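Local coordinates for arginine decarboxylase (Campylobacter jejuni subsp. jejuni, PDB 3NZP), which probably catalyses the pyridoxal-phosphate-dependent decarboxylation of arginine to agmatine, a step of polyamine biosynthesis, at residues K36-D41 with Y545-I550; L47-P52 with T534-S539; N67-E72 with Y295-V300. All coordinates share one frame; numbering follows the deposited sequence.

Interaction 1: residues K36-D41 with Y545-I550. With SO4 (sulfate ion), chain G.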
ATOM      1  N   LYS B  36     -10.777 -12.019  24.983  1.00 55.11           N
ATOM      2  CA  LYS B  36     -11.654 -13.128  25.349  1.00 49.64           C
ATOM      3  C   LYS B  36     -13.112 -12.694  25.473  1.00 51.90           C
ATOM      4  O   LYS B  36     -14.007 -13.334  24.913  1.00 51.93           O
ATOM      5  CB  LYS B  36     -11.199 -13.757  26.663  1.00 49.05           C
ATOM      6  CG  LYS B  36     -10.044 -14.725  26.538  1.00 58.95           C
ATOM      7  CD  LYS B  36      -9.766 -15.371  27.894  1.00 72.04           C
ATOM      8  CE  LYS B  36      -8.845 -16.587  27.792  1.00 75.86           C
ATOM      9  NZ  LYS B  36      -7.474 -16.265  27.302  1.00 82.93           N
ATOM     10  N   GLU B  37     -13.347 -11.603  26.200  1.00 47.63           N
ATOM     11  CA  GLU B  37     -14.701 -11.097  26.394  1.00 42.99           C
ATOM     12  C   GLU B  37     -15.358 -10.817  25.050  1.00 45.28           C
ATOM     13  O   GLU B  37     -16.491 -11.236  24.802  1.00 48.15           O
ATOM     14  CB  GLU B  37     -14.689  -9.817  27.226  1.00 41.19           C
ATOM     15  CG  GLU B  37     -16.075  -9.441  27.715  1.00 53.10           C
ATOM     16  CD  GLU B  37     -16.151  -8.046  28.312  1.00 54.50           C
ATOM     17  OE1 GLU B  37     -15.257  -7.672  29.102  1.00 52.31           O
ATOM     18  OE2 GLU B  37     -17.123  -7.327  27.995  1.00 55.85           O
ATOM     19  N   LEU B  38     -14.643 -10.100  24.185  1.00 43.98           N
ATOM     20  CA  LEU B  38     -15.155  -9.775  22.862  1.00 42.95           C
ATOM     21  C   LEU B  38     -15.441 -11.047  22.073  1.00 46.29           C
ATOM     22  O   LEU B  38     -16.423 -11.117  21.333  1.00 45.99           O
ATOM     23  CB  LEU B  38     -14.164  -8.888  22.100  1.00 39.88           C
ATOM     24  CG  LEU B  38     -14.345  -7.371  22.269  1.00 34.15           C
ATOM     25  CD1 LEU B  38     -13.120  -6.647  21.743  1.00 32.97           C
ATOM     26  CD2 LEU B  38     -15.593  -6.914  21.528  1.00 27.07           C
ATOM     27  N   ARG B  39     -14.595 -12.061  22.230  1.00 44.32           N
ATOM     28  CA  ARG B  39     -14.826 -13.310  21.517  1.00 41.51           C
ATOM     29  C   ARG B  39     -16.073 -13.962  22.069  1.00 46.51           C
ATOM     30  O   ARG B  39     -16.829 -14.574  21.319  1.00 47.43           O
ATOM     31  CB  ARG B  39     -13.653 -14.260  21.670  1.00 28.58           C
ATOM     32  CG  ARG B  39     -12.327 -13.589  21.487  1.00 47.32           C
ATOM     33  CD  ARG B  39     -11.250 -14.602  21.216  1.00 51.30           C
ATOM     34  NE  ARG B  39     -11.261 -15.001  19.816  1.00 57.61           N
ATOM     35  CZ  ARG B  39     -11.227 -16.259  19.402  1.00 62.81           C
ATOM     36  NH1 ARG B  39     -11.183 -17.245  20.291  1.00 71.81           N
ATOM     37  NH2 ARG B  39     -11.227 -16.524  18.101  1.00 61.38           N
ATOM     38  N   ASP B  40     -16.296 -13.834  23.375  1.00 48.09           N
ATOM     39  CA  ASP B  40     -17.477 -14.434  23.983  1.00 51.80           C
ATOM     40  C   ASP B  40     -18.729 -13.766  23.483  1.00 56.61           C
ATOM     41  O   ASP B  40     -19.796 -14.387  23.446  1.00 64.52           O
ATOM     42  CB  ASP B  40     -17.443 -14.341  25.507  1.00 58.09           C
ATOM     43  CG  ASP B  40     -16.274 -15.091  26.110  1.00 68.36           C
ATOM     44  OD1 ASP B  40     -15.627 -15.878  25.381  1.00 65.94           O
ATOM     45  OD2 ASP B  40     -16.009 -14.896  27.321  1.00 70.83           O
ATOM     46  N   ASP B  41     -18.609 -12.496  23.107  1.00 52.98           N
ATOM     47  CA  ASP B  41     -19.763 -11.765  22.602  1.00 58.86           C
ATOM     48  C   ASP B  41     -20.016 -12.150  21.149  1.00 58.43           C
ATOM     49  O   ASP B  41     -20.955 -11.664  20.513  1.00 59.74           O
ATOM     50  CB  ASP B  41     -19.540 -10.253  22.718  1.00 68.25           C
ATOM     51  CG  ASP B  41     -19.331  -9.795  24.158  1.00 72.34           C
ATOM     52  OD1 ASP B  41     -19.718 -10.542  25.086  1.00 62.95           O
ATOM     53  OD2 ASP B  41     -18.787  -8.681  24.362  1.00 76.84           O
ATOM     54  N   TYR B 545     -12.407  -1.897  33.012  1.00 62.67           N
ATOM     55  CA  TYR B 545     -12.477  -1.496  31.605  1.00 60.55           C
ATOM     56  C   TYR B 545     -13.860  -1.762  31.057  1.00 57.58           C
ATOM     57  O   TYR B 545     -14.595  -2.571  31.597  1.00 64.04           O
ATOM     58  CB  TYR B 545     -11.444  -2.260  30.784  1.00 55.42           C
ATOM     59  CG  TYR B 545     -11.778  -3.709  30.569  1.00 49.51           C
ATOM     60  CD1 TYR B 545     -12.571  -4.107  29.496  1.00 48.59           C
ATOM     61  CD2 TYR B 545     -11.272  -4.689  31.416  1.00 50.39           C
ATOM     62  CE1 TYR B 545     -12.845  -5.449  29.266  1.00 53.29           C
ATOM     63  CE2 TYR B 545     -11.539  -6.031  31.199  1.00 51.47           C
ATOM     64  CZ  TYR B 545     -12.324  -6.405  30.120  1.00 53.03           C
ATOM     65  OH  TYR B 545     -12.565  -7.736  29.880  1.00 54.10           O
ATOM     66  N   GLU B 546     -14.224  -1.081  29.983  1.00 58.75           N
ATOM     67  CA  GLU B 546     -15.542  -1.282  29.406  1.00 60.02           C
ATOM     68  C   GLU B 546     -15.526  -1.213  27.880  1.00 57.99           C
ATOM     69  O   GLU B 546     -15.256  -0.162  27.287  1.00 58.74           O
ATOM     70  CB  GLU B 546     -16.515  -0.252  29.983  1.00 54.18           C
ATOM     71  CG  GLU B 546     -17.826  -0.136  29.229  1.00 74.10           C
ATOM     72  CD  GLU B 546     -18.727   0.951  29.792  1.00 80.20           C
ATOM     73  OE1 GLU B 546     -19.675   1.364  29.084  1.00 82.51           O
ATOM     74  OE2 GLU B 546     -18.490   1.388  30.942  1.00 79.64           O
ATOM     75  N   VAL B 547     -15.811  -2.347  27.249  1.00 53.58           N
ATOM     76  CA  VAL B 547     -15.842  -2.414  25.796  1.00 49.97           C
ATOM     77  C   VAL B 547     -16.958  -1.517  25.293  1.00 44.56           C
ATOM     78  O   VAL B 547     -17.996  -1.404  25.936  1.00 45.87           O
ATOM     79  CB  VAL B 547     -16.106  -3.853  25.310  1.00 41.95           C
ATOM     80  CG1 VAL B 547     -16.157  -3.887  23.791  1.00 41.34           C
ATOM     81  CG2 VAL B 547     -15.010  -4.776  25.825  1.00 39.86           C
ATOM     82  N   GLU B 548     -16.741  -0.869  24.157  1.00 46.74           N
ATOM     83  CA  GLU B 548     -17.762   0.006  23.593  1.00 55.29           C
ATOM     84  C   GLU B 548     -17.397   0.489  22.197  1.00 54.79           C
ATOM     85  O   GLU B 548     -16.233   0.466  21.815  1.00 64.61           O
ATOM     86  CB  GLU B 548     -17.993   1.204  24.505  1.00 54.85           C
ATOM     87  CG  GLU B 548     -16.745   1.978  24.845  1.00 57.88           C
ATOM     88  CD  GLU B 548     -16.995   2.977  25.957  1.00 70.08           C
ATOM     89  OE1 GLU B 548     -17.160   2.542  27.130  1.00 73.81           O
ATOM     90  OE2 GLU B 548     -17.039   4.191  25.656  1.00 61.73           O
ATOM     91  N   GLY B 549     -18.395   0.909  21.430  1.00 52.62           N
ATOM     92  CA  GLY B 549     -18.125   1.383  20.085  1.00 51.93           C
ATOM     93  C   GLY B 549     -17.509   0.327  19.188  1.00 54.73           C
ATOM     94  O   GLY B 549     -16.465   0.540  18.559  1.00 63.69           O
ATOM     95  N   ILE B 550     -18.164  -0.823  19.130  1.00 48.28           N
ATOM     96  CA  ILE B 550     -17.704  -1.928  18.311  1.00 42.10           C
ATOM     97  C   ILE B 550     -18.133  -1.727  16.856  1.00 35.76           C
ATOM     98  O   ILE B 550     -19.208  -1.203  16.581  1.00 39.57           O
ATOM     99  CB  ILE B 550     -18.299  -3.246  18.847  1.00 42.60           C
ATOM    100  CG1 ILE B 550     -17.938  -3.390  20.324  1.00 50.67           C
ATOM    101  CG2 ILE B 550     -17.788  -4.420  18.062  1.00 36.08           C
ATOM    102  CD1 ILE B 550     -18.539  -4.614  20.991  1.00 53.31           C
TER
HETATM  103  S   SO4 G 703     -11.150 -17.475  14.939  1.00100.11           S
HETATM  104  O1  SO4 G 703      -9.963 -18.359  14.988  1.00 91.98           O
HETATM  105  O2  SO4 G 703     -11.572 -17.291  13.536  1.00 94.88           O
HETATM  106  O3  SO4 G 703     -10.824 -16.157  15.513  1.00 91.47           O
HETATM  107  O4  SO4 G 703     -12.243 -18.095  15.715  1.00 88.77           O
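Glu37 opens the contact by reaching across to Tyr545 and Val547. Its CG lies anti to the backbone N (chi1 -167°) and the chain runs on extended, which carries the carboxylate off the helix to the tyrosine hydroxyl. OE1 accepts a weak hydrogen bond from Tyr545 OH, 2.8 Å away. The acid and the tyrosine run alongside each other with opposite headings, and the carboxylate comes obliquely to the ring, the two planes 32° apart. The other oxygen, OE2, lies 4.0 Å from Val547 CG2. A long acid suits this partly exposed position, where tyrosine can pack with its ring and still offer a hydroxyl.

Leu38, one residue on, is the buried apolar member. Its CD2 methyl meets two strand residues at once, 3.8 Å from Val547 CG1 and 3.8 Å from Ile550 CD1. Branched side chains suit both strand positions, since they spread methyls beneath the helix. Leu38 also packs on Ala536 of the adjoining strand 534-540 and on Leu47 and Leu49 of strand 47-50.

Arg39 turns from the strand to a sulfate ion, probably taken from the crystallisation liquor. Its NH2 donates a weak hydrogen bond to sulfate O3 at 2.6 Å, with the anion at the edge of the guanidinium and near its plane. Gly45 N also donates to this sulfate.

The axes of 36-40 and 545-550 approach to 10.5 Å at an angle of 49°. This is helix-on-sheet packing: helix 31-40 lies against the mixed sheet of the beta domain that accompanies the barrel in fold-type III pyridoxal-phosphate decarboxylases.

Interaction 2: residues L47-P52 with T534-S539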
ATOM      1  N   LEU B  47      -8.986  -8.557  15.553  1.00 28.45           N
ATOM      2  CA  LEU B  47      -9.633  -7.346  16.017  1.00 33.31           C
ATOM      3  C   LEU B  47      -8.648  -6.247  16.340  1.00 37.02           C
ATOM      4  O   LEU B  47      -7.551  -6.489  16.837  1.00 41.68           O
ATOM      5  CB  LEU B  47     -10.538  -7.602  17.219  1.00 32.80           C
ATOM      6  CG  LEU B  47     -10.091  -8.596  18.277  1.00 54.57           C
ATOM      7  CD1 LEU B  47     -10.737  -8.238  19.602  1.00 56.68           C
ATOM      8  CD2 LEU B  47     -10.494 -10.021  17.856  1.00 67.89           C
ATOM      9  N   LEU B  48      -9.052  -5.026  16.014  1.00 34.56           N
ATOM     10  CA  LEU B  48      -8.244  -3.855  16.275  1.00 27.95           C
ATOM     11  C   LEU B  48      -8.824  -3.174  17.514  1.00 32.83           C
ATOM     12  O   LEU B  48     -10.000  -2.827  17.533  1.00 34.40           O
ATOM     13  CB  LEU B  48      -8.302  -2.906  15.093  1.00 23.02           C
ATOM     14  CG  LEU B  48      -7.538  -1.601  15.325  1.00 22.00           C
ATOM     15  CD1 LEU B  48      -6.061  -1.919  15.434  1.00 15.89           C
ATOM     16  CD2 LEU B  48      -7.797  -0.613  14.189  1.00 17.92           C
ATOM     17  N   LEU B  49      -8.009  -2.998  18.550  1.00 39.07           N
ATOM     18  CA  LEU B  49      -8.475  -2.347  19.771  1.00 36.11           C
ATOM     19  C   LEU B  49      -7.922  -0.936  19.883  1.00 36.87           C
ATOM     20  O   LEU B  49      -6.748  -0.702  19.596  1.00 38.10           O
ATOM     21  CB  LEU B  49      -8.057  -3.141  21.004  1.00 32.75           C
ATOM     22  CG  LEU B  49      -8.583  -4.576  21.012  1.00 31.95           C
ATOM     23  CD1 LEU B  49      -8.187  -5.287  22.299  1.00 33.82           C
ATOM     24  CD2 LEU B  49     -10.085  -4.530  20.871  1.00 34.24           C
ATOM     25  N   ARG B  50      -8.775   0.003  20.284  1.00 32.86           N
ATOM     26  CA  ARG B  50      -8.363   1.387  20.461  1.00 32.71           C
ATOM     27  C   ARG B  50      -8.481   1.735  21.939  1.00 36.44           C
ATOM     28  O   ARG B  50      -9.519   1.492  22.570  1.00 36.43           O
ATOM     29  CB  ARG B  50      -9.249   2.337  19.658  1.00 24.69           C
ATOM     30  CG  ARG B  50      -9.087   2.281  18.168  1.00 27.11           C
ATOM     31  CD  ARG B  50      -9.933   3.377  17.511  1.00 34.72           C
ATOM     32  NE  ARG B  50     -10.327   3.031  16.141  1.00 39.26           N
ATOM     33  CZ  ARG B  50      -9.480   2.874  15.126  1.00 39.60           C
ATOM     34  NH1 ARG B  50      -8.174   3.035  15.315  1.00 31.92           N
ATOM     35  NH2 ARG B  50      -9.944   2.541  13.928  1.00 35.66           N
ATOM     36  N   PHE B  51      -7.418   2.310  22.485  1.00 32.86           N
ATOM     37  CA  PHE B  51      -7.390   2.703  23.885  1.00 29.76           C
ATOM     38  C   PHE B  51      -7.291   4.221  24.004  1.00 30.15           C
ATOM     39  O   PHE B  51      -6.194   4.788  24.013  1.00 32.71           O
ATOM     40  CB  PHE B  51      -6.201   2.040  24.578  1.00 27.33           C
ATOM     41  CG  PHE B  51      -6.323   0.553  24.685  1.00 32.21           C
ATOM     42  CD1 PHE B  51      -7.140  -0.019  25.658  1.00 28.08           C
ATOM     43  CD2 PHE B  51      -5.618  -0.280  23.818  1.00 35.09           C
ATOM     44  CE1 PHE B  51      -7.251  -1.395  25.772  1.00 29.37           C
ATOM     45  CE2 PHE B  51      -5.722  -1.663  23.918  1.00 34.60           C
ATOM     46  CZ  PHE B  51      -6.541  -2.225  24.902  1.00 38.77           C
ATOM     47  N   PRO B  52      -8.442   4.901  24.099  1.00 27.42           N
ATOM     48  CA  PRO B  52      -8.469   6.355  24.215  1.00 31.60           C
ATOM     49  C   PRO B  52      -7.493   6.872  25.264  1.00 39.40           C
ATOM     50  O   PRO B  52      -6.850   7.900  25.064  1.00 47.49           O
ATOM     51  CB  PRO B  52      -9.914   6.648  24.588  1.00 27.20           C
ATOM     52  CG  PRO B  52     -10.656   5.540  23.946  1.00 25.64           C
ATOM     53  CD  PRO B  52      -9.794   4.349  24.245  1.00 31.69           C
ATOM     54  N   THR B 534     -12.681  -6.318  12.774  1.00 37.68           N
ATOM     55  CA  THR B 534     -13.573  -5.714  13.745  1.00 37.07           C
ATOM     56  C   THR B 534     -12.756  -4.838  14.687  1.00 38.78           C
ATOM     57  O   THR B 534     -11.677  -5.229  15.124  1.00 36.41           O
ATOM     58  CB  THR B 534     -14.298  -6.776  14.570  1.00 36.30           C
ATOM     59  OG1 THR B 534     -15.184  -7.513  13.725  1.00 39.42           O
ATOM     60  CG2 THR B 534     -15.081  -6.130  15.683  1.00 29.73           C
ATOM     61  N   GLU B 535     -13.249  -3.643  14.986  1.00 39.59           N
ATOM     62  CA  GLU B 535     -12.527  -2.773  15.897  1.00 36.12           C
ATOM     63  C   GLU B 535     -13.419  -2.426  17.073  1.00 37.56           C
ATOM     64  O   GLU B 535     -14.643  -2.385  16.946  1.00 40.06           O
ATOM     65  CB  GLU B 535     -12.072  -1.502  15.194  1.00 44.96           C
ATOM     66  CG  GLU B 535     -13.171  -0.489  14.913  1.00 53.26           C
ATOM     67  CD  GLU B 535     -12.610   0.819  14.340  1.00 61.60           C
ATOM     68  OE1 GLU B 535     -12.105   0.800  13.179  1.00 44.47           O
ATOM     69  OE2 GLU B 535     -12.665   1.855  15.062  1.00 49.46           O
ATOM     70  N   ALA B 536     -12.806  -2.194  18.226  1.00 36.75           N
ATOM     71  CA  ALA B 536     -13.558  -1.863  19.424  1.00 38.82           C
ATOM     72  C   ALA B 536     -12.788  -0.833  20.222  1.00 39.52           C
ATOM     73  O   ALA B 536     -11.559  -0.858  20.235  1.00 42.11           O
ATOM     74  CB  ALA B 536     -13.776  -3.118  20.262  1.00 37.02           C
ATOM     75  N   ILE B 537     -13.511   0.067  20.883  1.00 36.58           N
ATOM     76  CA  ILE B 537     -12.894   1.111  21.700  1.00 39.46           C
ATOM     77  C   ILE B 537     -12.972   0.742  23.172  1.00 38.40           C
ATOM     78  O   ILE B 537     -14.060   0.656  23.732  1.00 47.69           O
ATOM     79  CB  ILE B 537     -13.606   2.427  21.491  1.00 40.08           C
ATOM     80  CG1 ILE B 537     -13.559   2.770  20.005  1.00 41.48           C
ATOM     81  CG2 ILE B 537     -12.985   3.507  22.374  1.00 31.80           C
ATOM     82  CD1 ILE B 537     -14.400   3.952  19.642  1.00 62.53           C
ATOM     83  N   ILE B 538     -11.818   0.534  23.802  1.00 38.34           N
ATOM     84  CA  ILE B 538     -11.784   0.145  25.208  1.00 40.77           C
ATOM     85  C   ILE B 538     -11.566   1.308  26.169  1.00 46.34           C
ATOM     86  O   ILE B 538     -10.535   1.983  26.115  1.00 52.39           O
ATOM     87  CB  ILE B 538     -10.683  -0.899  25.459  1.00 35.63           C
ATOM     88  CG1 ILE B 538     -10.801  -2.022  24.436  1.00 37.24           C
ATOM     89  CG2 ILE B 538     -10.818  -1.476  26.843  1.00 38.54           C
ATOM     90  CD1 ILE B 538     -12.200  -2.573  24.322  1.00 29.76           C
ATOM     91  N   SER B 539     -12.538   1.534  27.049  1.00 46.66           N
ATOM     92  CA  SER B 539     -12.448   2.605  28.034  1.00 45.28           C
ATOM     93  C   SER B 539     -11.983   2.029  29.358  1.00 43.24           C
ATOM     94  O   SER B 539     -12.375   0.932  29.735  1.00 47.67           O
ATOM     95  CB  SER B 539     -13.805   3.270  28.221  1.00 44.50           C
ATOM     96  OG  SER B 539     -13.681   4.401  29.064  1.00 58.10           O
TER
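Two neighbouring parallel strands of the mixed beta-domain sheet meet here, Leu47 pairing with Thr534 and Arg50 with Ile537. A ladder of backbone bonds alternates between them: Leu48 N to Thr534 O (2.8 Å), Ala536 N to Leu48 O, Arg50 N to Ala536 O, and Ile538 N to Arg50 O (2.8 Å).

On the face bearing Leu48, Arg50, Glu535 and Ile537, a salt bridge runs diagonally over the ladder. Arg50 is extended from CG to NE and so spans the step back to Glu535. NE donates to Glu535 OE2 at 2.8 Å with an N-H...O angle of 147°, while NH2 makes a weaker bond to OE1 at 2.9 Å. OE2 lies at the guanidinium edge, yet the donor stands above the carboxylate plane, the two planes being 68° apart. Glu521 and His329 bind Arg50 NH1, so this buried guanidinium has several partners.

The face of Leu47, Leu49 and Ala536 is largely apolar; Thr534 at its end has its hydroxyl bonded to Ala553 N. Leu49 CD2 rests 4.0 Å from Ala536 CB. Beyond the pairing, Phe51 CE1 lies 3.5 Å from Ile538 CB, and Pro52 CG is 3.5 Å from Ile537 CG2.

With strand 330-341 pairing antiparallel on its other edge, 47-50 is an interior strand. Phe51 sits at the N-cap position, right before helix 52-72, and proline suits that helix's first turn: the strand passes directly into the barrel domain of a fold-type III decarboxylase.

Interaction 3: residues N67-E72 with Y295-V300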
ATOM      1  N   ASN B  67       6.070  22.209  27.601  1.00 35.43           N
ATOM      2  CA  ASN B  67       5.889  23.224  28.620  1.00 39.99           C
ATOM      3  C   ASN B  67       7.104  23.251  29.535  1.00 40.60           C
ATOM      4  O   ASN B  67       7.645  24.315  29.835  1.00 37.59           O
ATOM      5  CB  ASN B  67       4.605  22.989  29.405  1.00 37.44           C
ATOM      6  CG  ASN B  67       3.394  23.476  28.655  1.00 46.49           C
ATOM      7  OD1 ASN B  67       3.486  24.440  27.878  1.00 33.32           O
ATOM      8  ND2 ASN B  67       2.250  22.831  28.876  1.00 49.75           N
ATOM      9  N   LYS B  68       7.552  22.074  29.951  1.00 41.53           N
ATOM     10  CA  LYS B  68       8.716  21.979  30.807  1.00 37.10           C
ATOM     11  C   LYS B  68       9.926  22.533  30.061  1.00 36.08           C
ATOM     12  O   LYS B  68      10.827  23.105  30.663  1.00 46.02           O
ATOM     13  CB  LYS B  68       8.938  20.524  31.231  1.00 31.72           C
ATOM     14  CG  LYS B  68       7.757  20.008  32.038  1.00 41.37           C
ATOM     15  CD  LYS B  68       8.072  18.791  32.882  1.00 40.83           C
ATOM     16  CE  LYS B  68       8.242  17.543  32.054  1.00 51.13           C
ATOM     17  NZ  LYS B  68       8.444  16.365  32.943  1.00 58.81           N
ATOM     18  N   ALA B  69       9.942  22.389  28.747  1.00 34.52           N
ATOM     19  CA  ALA B  69      11.049  22.901  27.971  1.00 32.76           C
ATOM     20  C   ALA B  69      10.962  24.408  27.909  1.00 38.83           C
ATOM     21  O   ALA B  69      11.974  25.102  27.933  1.00 47.71           O
ATOM     22  CB  ALA B  69      11.022  22.337  26.564  1.00 40.70           C
ATOM     23  N   ARG B  70       9.753  24.937  27.817  1.00 44.78           N
ATOM     24  CA  ARG B  70       9.620  26.378  27.745  1.00 44.86           C
ATOM     25  C   ARG B  70      10.007  27.043  29.043  1.00 45.41           C
ATOM     26  O   ARG B  70      10.641  28.094  29.037  1.00 49.64           O
ATOM     27  CB  ARG B  70       8.204  26.769  27.354  1.00 36.88           C
ATOM     28  CG  ARG B  70       8.013  26.821  25.858  1.00 47.15           C
ATOM     29  CD  ARG B  70       6.796  27.629  25.541  1.00 47.34           C
ATOM     30  NE  ARG B  70       5.660  27.095  26.267  1.00 53.81           N
ATOM     31  CZ  ARG B  70       4.578  27.795  26.571  1.00 57.72           C
ATOM     32  NH1 ARG B  70       3.581  27.217  27.232  1.00 63.33           N
ATOM     33  NH2 ARG B  70       4.502  29.072  26.222  1.00 52.14           N
ATOM     34  N   LYS B  71       9.643  26.429  30.161  1.00 50.38           N
ATOM     35  CA  LYS B  71       9.965  27.003  31.464  1.00 50.83           C
ATOM     36  C   LYS B  71      11.457  26.970  31.732  1.00 48.35           C
ATOM     37  O   LYS B  71      12.011  27.908  32.308  1.00 38.53           O
ATOM     38  CB  LYS B  71       9.214  26.255  32.572  1.00 52.50           C
ATOM     39  CG  LYS B  71       7.704  26.512  32.568  1.00 70.93           C
ATOM     40  CD  LYS B  71       7.391  27.999  32.794  1.00 71.65           C
ATOM     41  CE  LYS B  71       5.891  28.286  32.871  1.00 68.75           C
ATOM     42  NZ  LYS B  71       5.627  29.673  33.346  1.00 65.83           N
ATOM     43  N   GLU B  72      12.104  25.888  31.307  1.00 47.46           N
ATOM     44  CA  GLU B  72      13.536  25.736  31.511  1.00 39.47           C
ATOM     45  C   GLU B  72      14.255  26.940  30.941  1.00 34.00           C
ATOM     46  O   GLU B  72      15.039  27.568  31.627  1.00 46.83           O
ATOM     47  CB  GLU B  72      14.054  24.468  30.837  1.00 41.64           C
ATOM     48  CG  GLU B  72      15.470  24.123  31.240  1.00 43.68           C
ATOM     49  CD  GLU B  72      16.084  23.026  30.388  1.00 50.71           C
ATOM     50  OE1 GLU B  72      15.487  21.931  30.301  1.00 57.56           O
ATOM     51  OE2 GLU B  72      17.168  23.254  29.810  1.00 45.75           O
ATOM     52  N   TYR B 295      13.940  17.009  21.769  1.00 41.81           N
ATOM     53  CA  TYR B 295      13.302  17.664  20.641  1.00 38.82           C
ATOM     54  C   TYR B 295      12.715  18.991  21.123  1.00 37.65           C
ATOM     55  O   TYR B 295      12.937  20.038  20.513  1.00 39.25           O
ATOM     56  CB  TYR B 295      12.223  16.746  20.071  1.00 43.07           C
ATOM     57  CG  TYR B 295      11.386  17.352  18.976  1.00 41.76           C
ATOM     58  CD1 TYR B 295      10.144  17.905  19.255  1.00 45.80           C
ATOM     59  CD2 TYR B 295      11.835  17.373  17.667  1.00 34.65           C
ATOM     60  CE1 TYR B 295       9.369  18.465  18.252  1.00 53.10           C
ATOM     61  CE2 TYR B 295      11.074  17.931  16.655  1.00 39.90           C
ATOM     62  CZ  TYR B 295       9.839  18.479  16.953  1.00 47.86           C
ATOM     63  OH  TYR B 295       9.073  19.066  15.963  1.00 49.84           O
ATOM     64  N   ALA B 296      11.984  18.952  22.230  1.00 34.00           N
ATOM     65  CA  ALA B 296      11.390  20.170  22.764  1.00 38.45           C
ATOM     66  C   ALA B 296      12.461  21.180  23.189  1.00 37.70           C
ATOM     67  O   ALA B 296      12.424  22.338  22.765  1.00 39.39           O
ATOM     68  CB  ALA B 296      10.459  19.842  23.941  1.00 35.19           C
ATOM     69  N   ASN B 297      13.417  20.760  24.016  1.00 30.88           N
ATOM     70  CA  ASN B 297      14.457  21.686  24.448  1.00 30.43           C
ATOM     71  C   ASN B 297      15.136  22.324  23.242  1.00 31.62           C
ATOM     72  O   ASN B 297      15.329  23.540  23.199  1.00 30.38           O
ATOM     73  CB  ASN B 297      15.508  20.985  25.312  1.00 29.65           C
ATOM     74  CG  ASN B 297      14.965  20.556  26.650  1.00 29.64           C
ATOM     75  OD1 ASN B 297      14.104  21.219  27.223  1.00 29.24           O
ATOM     76  ND2 ASN B 297      15.479  19.450  27.166  1.00 35.94           N
ATOM     77  N   ASP B 298      15.482  21.505  22.253  1.00 27.56           N
ATOM     78  CA  ASP B 298      16.125  22.026  21.057  1.00 26.80           C
ATOM     79  C   ASP B 298      15.265  23.084  20.374  1.00 31.38           C
ATOM     80  O   ASP B 298      15.764  24.142  19.997  1.00 29.84           O
ATOM     81  CB  ASP B 298      16.452  20.893  20.092  1.00 26.39           C
ATOM     82  CG  ASP B 298      17.632  20.077  20.555  1.00 40.67           C
ATOM     83  OD1 ASP B 298      17.919  19.007  19.963  1.00 48.17           O
ATOM     84  OD2 ASP B 298      18.284  20.510  21.522  1.00 50.52           O
ATOM     85  N   VAL B 299      13.972  22.817  20.218  1.00 31.49           N
ATOM     86  CA  VAL B 299      13.098  23.785  19.565  1.00 31.19           C
ATOM     87  C   VAL B 299      13.072  25.098  20.319  1.00 34.65           C
ATOM     88  O   VAL B 299      13.323  26.160  19.746  1.00 41.28           O
ATOM     89  CB  VAL B 299      11.642  23.258  19.425  1.00 35.77           C
ATOM     90  CG1 VAL B 299      10.725  24.348  18.867  1.00 21.82           C
ATOM     91  CG2 VAL B 299      11.619  22.048  18.510  1.00 31.59           C
ATOM     92  N   VAL B 300      12.791  25.028  21.612  1.00 32.14           N
ATOM     93  CA  VAL B 300      12.718  26.232  22.423  1.00 40.05           C
ATOM     94  C   VAL B 300      14.032  26.994  22.464  1.00 41.71           C
ATOM     95  O   VAL B 300      14.049  28.222  22.444  1.00 42.09           O
ATOM     96  CB  VAL B 300      12.311  25.896  23.846  1.00 40.46           C
ATOM     97  CG1 VAL B 300      12.283  27.160  24.675  1.00 47.22           C
ATOM     98  CG2 VAL B 300      10.960  25.232  23.840  1.00 40.54           C
TER
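Arg70 NH1 donates to Asn67 OD1, 2.9 Å away and nearly straight at 170°, within the helix whose arginine lies against Val300 of the facing one. The acceptor is in the guanidinium plane. NH2 binds Gly77 O; the arginine side chain crosses that of Val300 at about a right angle, its CG 3.9 Å from Val300 CG2.

Ala69 forms the close point between the helices. Its CB lies 3.7 Å from Ala296 CB, and the small alanines allow the axes of 67-72 and 295-300 to approach to 8.5 Å at 43°. Val300 packs beside them, CG2 4.0 Å from Ala69 CB and CG1 near Ala69 O.

Beside this apolar patch, Glu72 OE1 and Asn297 OD1 stand 3.4 Å apart. As two acceptors they do not bond; Arg293 reconciles them, its NH1 making a salt bridge to Glu72 OE1 and its NE a hydrogen bond to Asn297 OD1.

Both helices belong to the outer layer of the eight-stranded barrel. Helix 52-72 leads into strand 79-84 and helix 292-309 into strand 316-319, the first and last strands, while Val299 and Tyr295 of the latter helix touch Leu271 of strand 268-272.

Overall arrangement
Interactions 1 and 2 form one continuous piece of the beta domain, their centres about 9 Å apart. The strands of 545-550 and 534-539 are antiparallel neighbours, joined by Glu546 N to Ser539 O at 2.7 Å, and Leu38 CD1 touches Leu47 CD1 at 3.6 Å, closing the helix over the sheet. Interaction 3 stands apart on the barrel's outer layer, its centre about 33 Å from that of interaction 2 and about 41 Å from that of interaction 1, yet helix 52-72 connects it directly to strand 47-50. Interaction 2 comes nearest the cofactor site: the Arg50 side chain is about 11 Å from that of Tyr519, which binds pyridoxal 5'-phosphate. The other two are structural packing away from it.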